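Local coordinates for endoribonuclease L-PSP/chorismate mutase-like domain-containing protein (Shewanella oneidensis, PDB 2OTM) that is of unknown function but, as a member of the YjgF-like family that assembles as a trimer, may act as an endoribonuclease, at residues P29-I32 and L37-S40; T5-L10 and Q79-C84; G85-I90 and E122-A127; L50-Q55 and G65-R70. All blocks are in the same frame, centred on the assembly; numbering follows the deposited sequence.

Interaction 1: P29-I32 and L37-S40; sequences PYSI and LMTS
With chi1 at 170° the Leu37 side chain extends away from its own backbone N, while the Tyr30 ring (chi1 63°) sits between backbone N and carbonyl carbon; together these torsions bring the leucine CD1 methyl against the tyrosine. Leu37 CD1 lies 3.3 Å from Tyr30 CD1, approaching the ring at a slant. The same methyl is 3.4 Å from Ile32 CG1, tighter than usual carbon packing, and thus bridges two side chains of the neighbouring strand. Tyr30, Ile32, Leu37 and Thr39 share one face of the sheet, and helix 62-84 covers part of it: Gln79 and Ala83 pack on Tyr30, Leu80 on Thr39.

The backbones form an antiparallel beta hairpin of strands 30-33 and 36-39, whose short axes run at 162°, on the margin of the chain's mixed five-stranded sheet. Ser31 and Met38, the latter a selenomethionine, make the hydrogen-bonded pair: Ser31 N to Met38 O and Met38 N to Ser31 O each measure 2.9 Å. In the non-hydrogen-bonded pairs, CA-H groups supplement these bonds, as where Tyr30 CA approaches Met38 O at 3.1 Å. Beyond them, Ser40 N donates to Pro29 O over 2.9 Å.

The other face, bearing Ser31 and Met38, turns to a second subunit. There Ser31 OG sits 3.4 Å from Met38 CG and is hydrogen-bonded to Ser131 OG and Tyr94 O of that subunit, while Ser40 OG bonds both Glu28 O of its own chain and Arg132 N of the second subunit.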
loop_
_atom_site.group_PDB
_atom_site.type_symbol
_atom_site.label_atom_id
_atom_site.label_comp_id
_atom_site.label_asym_id
_atom_site.label_seq_id
_atom_site.Cartn_x
_atom_site.Cartn_y
_atom_site.Cartn_z
ATOM N N PRO B 29 -10.240 11.212 7.762
ATOM C CA PRO B 29 -8.875 11.680 7.538
ATOM C C PRO B 29 -7.799 10.891 8.232
ATOM O O PRO B 29 -6.672 10.922 7.792
ATOM C CB PRO B 29 -8.892 13.102 8.097
ATOM C CG PRO B 29 -10.117 13.210 8.853
ATOM C CD PRO B 29 -11.093 12.303 8.238
ATOM N N TYR B 30 -8.136 10.214 9.321
ATOM C CA TYR B 30 -7.213 9.300 9.958
ATOM C C TYR B 30 -7.995 8.231 10.688
ATOM O O TYR B 30 -9.200 8.403 10.984
ATOM C CB TYR B 30 -6.261 10.023 10.931
ATOM C CG TYR B 30 -6.926 10.689 12.106
ATOM C CD1 TYR B 30 -7.147 10.013 13.290
ATOM C CD2 TYR B 30 -7.329 12.010 12.030
ATOM C CE1 TYR B 30 -7.776 10.635 14.359
ATOM C CE2 TYR B 30 -7.940 12.630 13.081
ATOM C CZ TYR B 30 -8.167 11.937 14.238
ATOM O OH TYR B 30 -8.778 12.574 15.280
ATOM N N SER B 31 -7.329 7.115 10.967
ATOM C CA SER B 31 -7.885 6.110 11.826
ATOM C C SER B 31 -6.839 5.629 12.820
ATOM O O SER B 31 -5.645 5.895 12.681
ATOM C CB SER B 31 -8.491 4.948 11.015
ATOM O OG SER B 31 -7.575 4.264 10.177
ATOM N N ILE B 32 -7.304 4.974 13.875
ATOM C CA ILE B 32 -6.416 4.469 14.919
ATOM C C ILE B 32 -6.817 3.030 15.230
ATOM O O ILE B 32 -8.016 2.720 15.393
ATOM C CB ILE B 32 -6.446 5.322 16.222
ATOM C CG1 ILE B 32 -5.999 6.758 15.951
ATOM C CG2 ILE B 32 -5.534 4.716 17.317
ATOM C CD1 ILE B 32 -6.147 7.741 17.120
ATOM N N LEU B 37 -1.707 5.059 14.408
ATOM C CA LEU B 37 -2.486 6.129 13.822
ATOM C C LEU B 37 -2.071 6.248 12.358
ATOM O O LEU B 37 -0.877 6.333 12.067
ATOM C CB LEU B 37 -2.167 7.421 14.567
ATOM C CG LEU B 37 -2.653 8.775 14.045
ATOM C CD1 LEU B 37 -4.131 8.855 14.005
ATOM C CD2 LEU B 37 -2.117 9.856 14.965
HETATM N N MSE B 38 -3.039 6.228 11.447
HETATM C CA MSE B 38 -2.725 6.281 10.031
HETATM C C MSE B 38 -3.599 7.303 9.340
HETATM O O MSE B 38 -4.800 7.368 9.580
HETATM C CB MSE B 38 -2.881 4.913 9.413
HETATM C CG MSE B 38 -4.246 4.321 9.550
HETATM SE SE MSE B 38 -4.152 2.436 9.251
HETATM C CE MSE B 38 -3.213 1.890 10.781
ATOM N N THR B 39 -2.997 8.109 8.473
ATOM C CA THR B 39 -3.764 9.106 7.728
ATOM C C THR B 39 -4.350 8.503 6.440
ATOM O O THR B 39 -3.902 7.465 5.951
ATOM C CB THR B 39 -2.905 10.330 7.378
ATOM O OG1 THR B 39 -1.973 9.993 6.327
ATOM C CG2 THR B 39 -2.170 10.809 8.605
ATOM N N SER B 40 -5.363 9.178 5.900
ATOM C CA SER B 40 -5.765 9.014 4.519
ATOM C C SER B 40 -4.834 9.917 3.698
ATOM O O SER B 40 -3.854 10.441 4.215
ATOM C CB SER B 40 -7.228 9.379 4.336
ATOM O OG SER B 40 -8.050 8.438 5.011
#

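Interaction 2: T5-L10 and Q79-C84; sequences TPESRL and QLKQAC
Glu7 overlaps the far end of Lys81, its carboxylate lying beside CD, CE and NZ of the lysine as the two side chains come from opposite directions. The salt bridge between Glu7 OE2 and Lys81 NZ measures 2.8 Å; NZ meets the oxygen on its anti side, 22° out of the carboxylate plane. Bends in both chains, at chi2 of Glu7 (86°) and at chi2 and chi4 of Lys81, fit this meeting into a CA-to-CA separation of 9.2 Å. Each charged atom has a second partner: Leu87 N donates to Glu7 OE2, and Lys81 NZ donates to Gly85 O. With an alanine here in place of Glu7, the ammonium of Lys81 would probably be left without its charged mate and Leu87 N without this acceptor. At the N-cap of the glutamate's helix, Thr5 OG1 accepts from Ser8 N at 3.0 Å, and Ser8 OG returns a 2.7 Å bond to Thr5 O. An acid in the first turn of helix 6-12 thus pairs with a base in the last turn of helix 62-84, a surface interhelical salt bridge, each charge at the end its helix dipole would probably favour.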
loop_
_atom_site.group_PDB
_atom_site.type_symbol
_atom_site.label_atom_id
_atom_site.label_comp_id
_atom_site.label_asym_id
_atom_site.label_seq_id
_atom_site.Cartn_x
_atom_site.Cartn_y
_atom_site.Cartn_z
ATOM N N THR B 5 10.184 20.493 20.918
ATOM C CA THR B 5 9.041 19.769 20.406
ATOM C C THR B 5 9.087 19.828 18.877
ATOM O O THR B 5 9.761 20.690 18.302
ATOM C CB THR B 5 7.740 20.439 20.851
ATOM O OG1 THR B 5 7.765 21.801 20.415
ATOM C CG2 THR B 5 7.515 20.372 22.407
ATOM N N PRO B 6 8.339 18.941 18.201
ATOM C CA PRO B 6 8.215 19.056 16.743
ATOM C C PRO B 6 7.658 20.435 16.337
ATOM O O PRO B 6 8.104 21.052 15.370
ATOM C CB PRO B 6 7.245 17.913 16.389
ATOM C CG PRO B 6 7.458 16.927 17.503
ATOM C CD PRO B 6 7.584 17.797 18.722
ATOM N N GLU B 7 6.733 20.939 17.128
ATOM C CA GLU B 7 6.187 22.257 16.899
ATOM C C GLU B 7 7.288 23.326 16.903
ATOM O O GLU B 7 7.279 24.196 16.036
ATOM C CB GLU B 7 5.112 22.586 17.920
ATOM C CG GLU B 7 3.800 21.823 17.765
ATOM C CD GLU B 7 3.754 20.451 18.456
ATOM O OE1 GLU B 7 4.800 19.930 18.916
ATOM O OE2 GLU B 7 2.629 19.887 18.503
ATOM N N SER B 8 8.243 23.262 17.842
ATOM C CA SER B 8 9.319 24.275 17.869
ATOM C C SER B 8 10.200 24.176 16.625
ATOM O O SER B 8 10.699 25.197 16.108
ATOM C CB SER B 8 10.149 24.176 19.155
ATOM O OG SER B 8 10.883 22.972 19.201
ATOM N N ARG B 9 10.381 22.956 16.122
ATOM C CA ARG B 9 11.199 22.745 14.933
ATOM C C ARG B 9 10.517 23.275 13.673
ATOM O O ARG B 9 11.189 23.788 12.756
ATOM C CB ARG B 9 11.533 21.288 14.779
ATOM C CG ARG B 9 12.456 20.764 15.874
ATOM C CD ARG B 9 12.738 19.295 15.658
ATOM N NE ARG B 9 13.280 18.665 16.852
ATOM C CZ ARG B 9 12.656 17.791 17.650
ATOM N NH1 ARG B 9 11.426 17.357 17.403
ATOM N NH2 ARG B 9 13.306 17.321 18.717
ATOM N N LEU B 10 9.192 23.144 13.616
ATOM C CA LEU B 10 8.422 23.767 12.543
ATOM C C LEU B 10 8.609 25.290 12.598
ATOM O O LEU B 10 8.855 25.938 11.584
ATOM C CB LEU B 10 6.929 23.405 12.651
ATOM C CG LEU B 10 6.527 21.961 12.302
ATOM C CD1 LEU B 10 5.156 21.621 12.865
ATOM C CD2 LEU B 10 6.577 21.676 10.762
ATOM N N GLN B 79 -2.372 17.039 9.934
ATOM C CA GLN B 79 -3.404 16.053 10.215
ATOM C C GLN B 79 -3.084 15.322 11.519
ATOM O O GLN B 79 -3.965 15.086 12.338
ATOM C CB GLN B 79 -3.464 15.045 9.060
ATOM C CG GLN B 79 -4.562 13.999 9.197
ATOM C CD GLN B 79 -5.902 14.639 9.113
ATOM O OE1 GLN B 79 -6.339 14.998 8.026
ATOM N NE2 GLN B 79 -6.554 14.826 10.264
ATOM N N LEU B 80 -1.814 14.982 11.703
ATOM C CA LEU B 80 -1.377 14.265 12.902
ATOM C C LEU B 80 -1.564 15.155 14.122
ATOM O O LEU B 80 -1.991 14.676 15.177
ATOM C CB LEU B 80 0.088 13.836 12.789
ATOM C CG LEU B 80 0.423 12.789 11.721
ATOM C CD1 LEU B 80 1.910 12.538 11.731
ATOM C CD2 LEU B 80 -0.375 11.495 11.933
ATOM N N LYS B 81 -1.249 16.436 13.980
ATOM C CA LYS B 81 -1.397 17.358 15.104
ATOM C C LYS B 81 -2.852 17.501 15.532
ATOM O O LYS B 81 -3.161 17.638 16.727
ATOM C CB LYS B 81 -0.858 18.748 14.770
ATOM C CG LYS B 81 -1.005 19.726 15.963
ATOM C CD LYS B 81 0.118 20.713 16.053
ATOM C CE LYS B 81 -0.144 21.761 17.152
ATOM N NZ LYS B 81 0.224 21.309 18.538
ATOM N N GLN B 82 -3.747 17.494 14.548
ATOM C CA GLN B 82 -5.169 17.537 14.844
ATOM C C GLN B 82 -5.612 16.302 15.603
ATOM O O GLN B 82 -6.396 16.398 16.537
ATOM C CB GLN B 82 -5.976 17.683 13.563
ATOM C CG GLN B 82 -7.418 18.071 13.787
ATOM C CD GLN B 82 -8.248 17.861 12.532
ATOM O OE1 GLN B 82 -8.764 18.815 11.960
ATOM N NE2 GLN B 82 -8.339 16.612 12.074
ATOM N N ALA B 83 -5.099 15.147 15.213
ATOM C CA ALA B 83 -5.425 13.912 15.866
ATOM C C ALA B 83 -4.859 13.820 17.293
ATOM O O ALA B 83 -5.557 13.340 18.177
ATOM C CB ALA B 83 -4.911 12.757 15.049
ATOM N N CYS B 84 -3.619 14.268 17.519
ATOM C CA CYS B 84 -3.031 13.984 18.839
ATOM C C CYS B 84 -2.785 15.195 19.717
ATOM O O CYS B 84 -2.439 15.032 20.874
ATOM C CB CYS B 84 -1.771 13.140 18.706
ATOM S SG CYS B 84 -0.465 13.979 17.888
#

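Interaction 3: G85-I90 and E122-A127; sequences GELSRI and EIFGEA
Phe124 points its ring into the angle between Leu87 and Ile90, and these three residues carry most of the contact. The setting is a beta-alpha-beta crossover: segment 85-90 leads into strand 92-100, and segment 122-127 closes helix 109-124, which connects that strand to its parallel neighbour 131-136. The contact therefore joins the entrance of the crossover to the end of its helix.

Phe124 keeps CG anti to its carbonyl carbon (chi1 -68°), which directs the ring toward the loop. Its CE2 corner does most of the touching. Ile90 CD1 lies 4.0 Å from Phe124 CE2 and comes in obliquely, whereas Leu87 O lies 4.0 Å from the same carbon at the ring edge, near the ring plane. One position further round, Phe124 CZ is 4.1 Å from Leu87 CD2, the two side chains crossing at about a right angle. No hydrogen bond passes between the segments; the evidence is of apolar packing at ordinary van der Waals range. Leu87 also packs on Ile77 and Leu80 of helix 62-84 and on Pro6 of helix 6-12, which itself touches Phe124, so the ring belongs to a core shared by three helices.

After leaving helix 62-84 the loop makes a short 3-10 turn, in which Ile90 N donates to Leu87 O over 3.1 Å; this is the carbonyl oxygen that the edge of Phe124 faces.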
loop_
_atom_site.group_PDB
_atom_site.type_symbol
_atom_site.label_atom_id
_atom_site.label_comp_id
_atom_site.label_asym_id
_atom_site.label_seq_id
_atom_site.Cartn_x
_atom_site.Cartn_y
_atom_site.Cartn_z
ATOM N N GLY B 85 -3.009 16.392 19.194
ATOM C CA GLY B 85 -2.934 17.613 20.003
ATOM C C GLY B 85 -1.537 18.167 20.133
ATOM O O GLY B 85 -1.298 19.338 19.797
ATOM N N GLU B 86 -0.624 17.344 20.643
ATOM C CA GLU B 86 0.767 17.689 20.825
ATOM C C GLU B 86 1.532 16.658 20.040
ATOM O O GLU B 86 1.405 15.470 20.297
ATOM C CB GLU B 86 1.128 17.618 22.308
ATOM C CG GLU B 86 0.549 18.750 23.157
ATOM C CD GLU B 86 1.206 20.096 22.876
ATOM O OE1 GLU B 86 2.414 20.142 22.534
ATOM O OE2 GLU B 86 0.507 21.122 22.988
ATOM N N LEU B 87 2.330 17.117 19.081
ATOM C CA LEU B 87 3.105 16.219 18.240
ATOM C C LEU B 87 4.171 15.465 19.048
ATOM O O LEU B 87 4.667 14.444 18.596
ATOM C CB LEU B 87 3.728 16.991 17.078
ATOM C CG LEU B 87 2.773 17.460 15.963
ATOM C CD1 LEU B 87 3.488 18.386 15.005
ATOM C CD2 LEU B 87 2.159 16.271 15.199
ATOM N N SER B 88 4.519 15.970 20.241
ATOM C CA SER B 88 5.379 15.216 21.175
ATOM C C SER B 88 4.818 13.872 21.590
ATOM O O SER B 88 5.529 13.017 22.091
ATOM C CB SER B 88 5.586 16.029 22.458
ATOM O OG SER B 88 6.326 17.186 22.167
ATOM N N ARG B 89 3.515 13.719 21.445
ATOM C CA ARG B 89 2.826 12.467 21.784
ATOM C C ARG B 89 3.124 11.324 20.811
ATOM O O ARG B 89 2.891 10.139 21.109
ATOM C CB ARG B 89 1.333 12.710 21.911
ATOM C CG ARG B 89 0.998 13.674 23.072
ATOM C CD ARG B 89 -0.475 14.049 23.198
ATOM N NE ARG B 89 -0.605 14.948 24.357
ATOM C CZ ARG B 89 -1.478 15.949 24.503
ATOM N NH1 ARG B 89 -2.392 16.213 23.589
ATOM N NH2 ARG B 89 -1.443 16.693 25.609
ATOM N N ILE B 90 3.661 11.667 19.658
ATOM C CA ILE B 90 4.046 10.637 18.676
ATOM C C ILE B 90 5.354 9.970 19.082
ATOM O O ILE B 90 6.395 10.633 19.203
ATOM C CB ILE B 90 4.113 11.241 17.269
ATOM C CG1 ILE B 90 2.691 11.618 16.814
ATOM C CG2 ILE B 90 4.808 10.248 16.228
ATOM C CD1 ILE B 90 2.629 12.554 15.677
ATOM N N GLU B 122 13.643 16.149 9.855
ATOM C CA GLU B 122 13.854 17.520 10.323
ATOM C C GLU B 122 12.939 17.858 11.498
ATOM O O GLU B 122 13.358 18.420 12.512
ATOM C CB GLU B 122 13.579 18.469 9.176
ATOM C CG GLU B 122 13.724 19.953 9.476
ATOM C CD GLU B 122 13.428 20.813 8.242
ATOM O OE1 GLU B 122 13.347 20.264 7.104
ATOM O OE2 GLU B 122 13.281 22.037 8.422
ATOM N N ILE B 123 11.680 17.460 11.401
ATOM C CA ILE B 123 10.694 17.883 12.358
ATOM C C ILE B 123 10.617 16.941 13.558
ATOM O O ILE B 123 10.427 17.411 14.696
ATOM C CB ILE B 123 9.302 18.055 11.688
ATOM C CG1 ILE B 123 9.365 19.125 10.585
ATOM C CG2 ILE B 123 8.186 18.403 12.698
ATOM C CD1 ILE B 123 9.928 20.484 11.022
ATOM N N PHE B 124 10.747 15.632 13.326
ATOM C CA PHE B 124 10.605 14.652 14.419
ATOM C C PHE B 124 11.904 14.098 14.944
ATOM O O PHE B 124 11.908 13.359 15.936
ATOM C CB PHE B 124 9.678 13.512 14.027
ATOM C CG PHE B 124 8.258 13.951 13.861
ATOM C CD1 PHE B 124 7.815 14.446 12.634
ATOM C CD2 PHE B 124 7.380 13.950 14.949
ATOM C CE1 PHE B 124 6.503 14.893 12.480
ATOM C CE2 PHE B 124 6.069 14.378 14.802
ATOM C CZ PHE B 124 5.628 14.855 13.565
ATOM N N GLY B 125 13.007 14.442 14.300
ATOM C CA GLY B 125 14.303 13.904 14.693
ATOM C C GLY B 125 14.347 12.396 14.646
ATOM O O GLY B 125 13.898 11.768 13.679
ATOM N N GLU B 126 14.891 11.788 15.697
ATOM C CA GLU B 126 15.004 10.342 15.719
ATOM C C GLU B 126 13.647 9.685 15.665
ATOM O O GLU B 126 13.532 8.589 15.126
ATOM C CB GLU B 126 15.798 9.864 16.959
ATOM C CG GLU B 126 17.283 10.135 16.858
ATOM C CD GLU B 126 17.945 9.385 15.707
ATOM O OE1 GLU B 126 17.951 8.138 15.747
ATOM O OE2 GLU B 126 18.466 10.036 14.771
ATOM N N ALA B 127 12.618 10.351 16.188
ATOM C CA ALA B 127 11.243 9.838 16.105
ATOM C C ALA B 127 10.666 9.868 14.667
ATOM O O ALA B 127 9.591 9.342 14.438
ATOM C CB ALA B 127 10.330 10.605 17.039
#

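Interaction 4: L50-Q55 and G65-R70; sequences LLYQGQ and GYAACR
Tyr52 makes the whole contact with Ala67 and Ala68, and the residues before and after it shape the loop that presents its ring. Leu50, ending strand 49-50, packs on Leu142 and Pro44, and its carbonyl O accepts from Gln53 NE2 at 3.2 Å, a bond that closes the turn around Leu51 and Tyr52. Tyr52 then sets CG anti to its carbonyl carbon (chi1 -58°), which sends the ring to helix 62-84. Ala68 CB stands over one face, 3.7 Å from the ring centroid of Tyr52 and 17° off the normal, a CH-pi contact displaced toward Tyr52 CD2, which it approaches to 3.6 Å. At the far end of the ring, Tyr52 OH reaches Ala67 CB at 3.5 Å. Tyr60 packs edge-to-face with Tyr52, and its OH accepts from Gln53 N. A serine in place of Tyr52 would probably strip the Ala68 methyl of its aromatic cover and leave Tyr60 without its ring partner. Gly54 follows with phi 152°, where a side chain would jam against the preceding carbonyl. Gln55 ties the segment's end to Asp59 and Asn101. No hydrogen bond crosses between the two segments, so cohesion rests on dispersion and CH-pi attraction, and the small alanines let Tyr52 CE2 come within 3.7 Å of Ala68 CA on the helix backbone.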
loop_
_atom_site.group_PDB
_atom_site.type_symbol
_atom_site.label_atom_id
_atom_site.label_comp_id
_atom_site.label_asym_id
_atom_site.label_seq_id
_atom_site.Cartn_x
_atom_site.Cartn_y
_atom_site.Cartn_z
ATOM N N LEU B 50 -4.339 23.651 -4.282
ATOM C CA LEU B 50 -3.523 22.498 -4.643
ATOM C C LEU B 50 -2.425 23.018 -5.538
ATOM O O LEU B 50 -2.669 23.430 -6.665
ATOM C CB LEU B 50 -4.355 21.433 -5.348
ATOM C CG LEU B 50 -3.592 20.160 -5.685
ATOM C CD1 LEU B 50 -3.008 19.582 -4.419
ATOM C CD2 LEU B 50 -4.508 19.162 -6.416
ATOM N N LEU B 51 -1.211 23.040 -5.019
ATOM C CA LEU B 51 -0.150 23.809 -5.643
ATOM C C LEU B 51 0.511 23.111 -6.819
ATOM O O LEU B 51 1.052 23.779 -7.691
ATOM C CB LEU B 51 0.867 24.207 -4.599
ATOM C CG LEU B 51 1.403 25.622 -4.591
ATOM C CD1 LEU B 51 0.247 26.631 -4.441
ATOM C CD2 LEU B 51 2.384 25.741 -3.433
ATOM N N TYR B 52 0.447 21.788 -6.843
ATOM C CA TYR B 52 1.104 20.975 -7.873
ATOM C C TYR B 52 0.122 20.016 -8.515
ATOM O O TYR B 52 -0.370 19.084 -7.877
ATOM C CB TYR B 52 2.232 20.184 -7.262
ATOM C CG TYR B 52 3.272 21.044 -6.600
ATOM C CD1 TYR B 52 4.341 21.521 -7.318
ATOM C CD2 TYR B 52 3.177 21.385 -5.276
ATOM C CE1 TYR B 52 5.315 22.303 -6.721
ATOM C CE2 TYR B 52 4.142 22.195 -4.661
ATOM C CZ TYR B 52 5.206 22.629 -5.392
ATOM O OH TYR B 52 6.172 23.423 -4.810
ATOM N N GLN B 53 -0.166 20.281 -9.776
ATOM C CA GLN B 53 -1.083 19.458 -10.538
ATOM C C GLN B 53 -0.482 19.098 -11.864
ATOM O O GLN B 53 -0.346 19.943 -12.748
ATOM C CB GLN B 53 -2.374 20.209 -10.779
ATOM C CG GLN B 53 -3.109 20.588 -9.516
ATOM C CD GLN B 53 -4.298 21.465 -9.815
ATOM O OE1 GLN B 53 -5.188 21.071 -10.540
ATOM N NE2 GLN B 53 -4.334 22.635 -9.221
ATOM N N GLY B 54 -0.096 17.847 -12.002
ATOM C CA GLY B 54 0.546 17.409 -13.200
ATOM C C GLY B 54 1.461 16.236 -12.900
ATOM O O GLY B 54 1.251 15.517 -11.945
ATOM N N GLN B 55 2.501 16.087 -13.717
ATOM C CA GLN B 55 3.308 14.892 -13.734
ATOM C C GLN B 55 4.794 15.229 -13.633
ATOM O O GLN B 55 5.291 16.136 -14.324
ATOM C CB GLN B 55 3.056 14.199 -15.052
ATOM C CG GLN B 55 3.727 12.868 -15.220
ATOM C CD GLN B 55 3.308 12.221 -16.526
ATOM O OE1 GLN B 55 3.692 12.672 -17.586
ATOM N NE2 GLN B 55 2.520 11.190 -16.451
ATOM N N GLY B 65 9.106 18.414 -7.540
ATOM C CA GLY B 65 8.503 17.233 -6.895
ATOM C C GLY B 65 8.925 17.121 -5.443
ATOM O O GLY B 65 8.122 16.776 -4.584
ATOM N N TYR B 66 10.196 17.375 -5.175
ATOM C CA TYR B 66 10.706 17.366 -3.793
ATOM C C TYR B 66 9.911 18.354 -2.935
ATOM O O TYR B 66 9.437 18.035 -1.852
ATOM C CB TYR B 66 12.174 17.756 -3.797
ATOM C CG TYR B 66 12.834 17.759 -2.442
ATOM C CD1 TYR B 66 12.668 18.819 -1.572
ATOM C CD2 TYR B 66 13.631 16.693 -2.024
ATOM C CE1 TYR B 66 13.283 18.823 -0.297
ATOM C CE2 TYR B 66 14.256 16.709 -0.766
ATOM C CZ TYR B 66 14.064 17.766 0.085
ATOM O OH TYR B 66 14.650 17.749 1.341
ATOM N N ALA B 67 9.763 19.559 -3.453
ATOM C CA ALA B 67 8.996 20.626 -2.771
ATOM C C ALA B 67 7.543 20.192 -2.586
ATOM O O ALA B 67 6.927 20.441 -1.516
ATOM C CB ALA B 67 9.094 21.907 -3.580
ATOM N N ALA B 68 6.995 19.497 -3.599
ATOM C CA ALA B 68 5.621 19.031 -3.512
ATOM C C ALA B 68 5.432 17.987 -2.425
ATOM O O ALA B 68 4.485 18.046 -1.658
ATOM C CB ALA B 68 5.177 18.458 -4.839
ATOM N N CYS B 69 6.347 17.036 -2.342
ATOM C CA CYS B 69 6.244 15.999 -1.313
ATOM C C CYS B 69 6.472 16.551 0.070
ATOM O O CYS B 69 5.889 16.058 1.059
ATOM C CB CYS B 69 7.212 14.883 -1.593
ATOM S SG CYS B 69 6.778 13.936 -3.093
ATOM N N ARG B 70 7.321 17.567 0.151
ATOM C CA ARG B 70 7.527 18.288 1.412
ATOM C C ARG B 70 6.218 18.962 1.846
ATOM O O ARG B 70 5.823 18.872 3.016
ATOM C CB ARG B 70 8.672 19.295 1.254
ATOM C CG ARG B 70 9.034 20.099 2.496
ATOM C CD ARG B 70 10.222 21.038 2.205
ATOM N NE ARG B 70 10.496 21.979 3.315
ATOM C CZ ARG B 70 11.316 21.747 4.349
ATOM N NH1 ARG B 70 11.967 20.608 4.475
ATOM N NH2 ARG B 70 11.482 22.671 5.277
#

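Interactions 2 and 3 form one cluster, their centres about 6 Å apart: besides the shared Glu7 oxygen, Arg9 NH1 donates to Ile123 O, tying helix 6-12 to both segments of interaction 3. Interaction 1 lies beneath segment 79-84 of helix 62-84, Pro29 CB 3.2 Å from Gln79 OE1. Interaction 4, about 22 Å from interaction 2 between centres, uses residues 65-70, near the start of the same helix, and reaches interaction 3 through the Arg70-Glu122 salt bridge. Only interaction 1 touches another subunit; calcium lies about 7 Å from the Met38 side chain, and an acetate, probably from the crystallisation liquor, about 6 Å from that of Ser40, which may mark the intersubunit cleft typical of YjgF-family trimers.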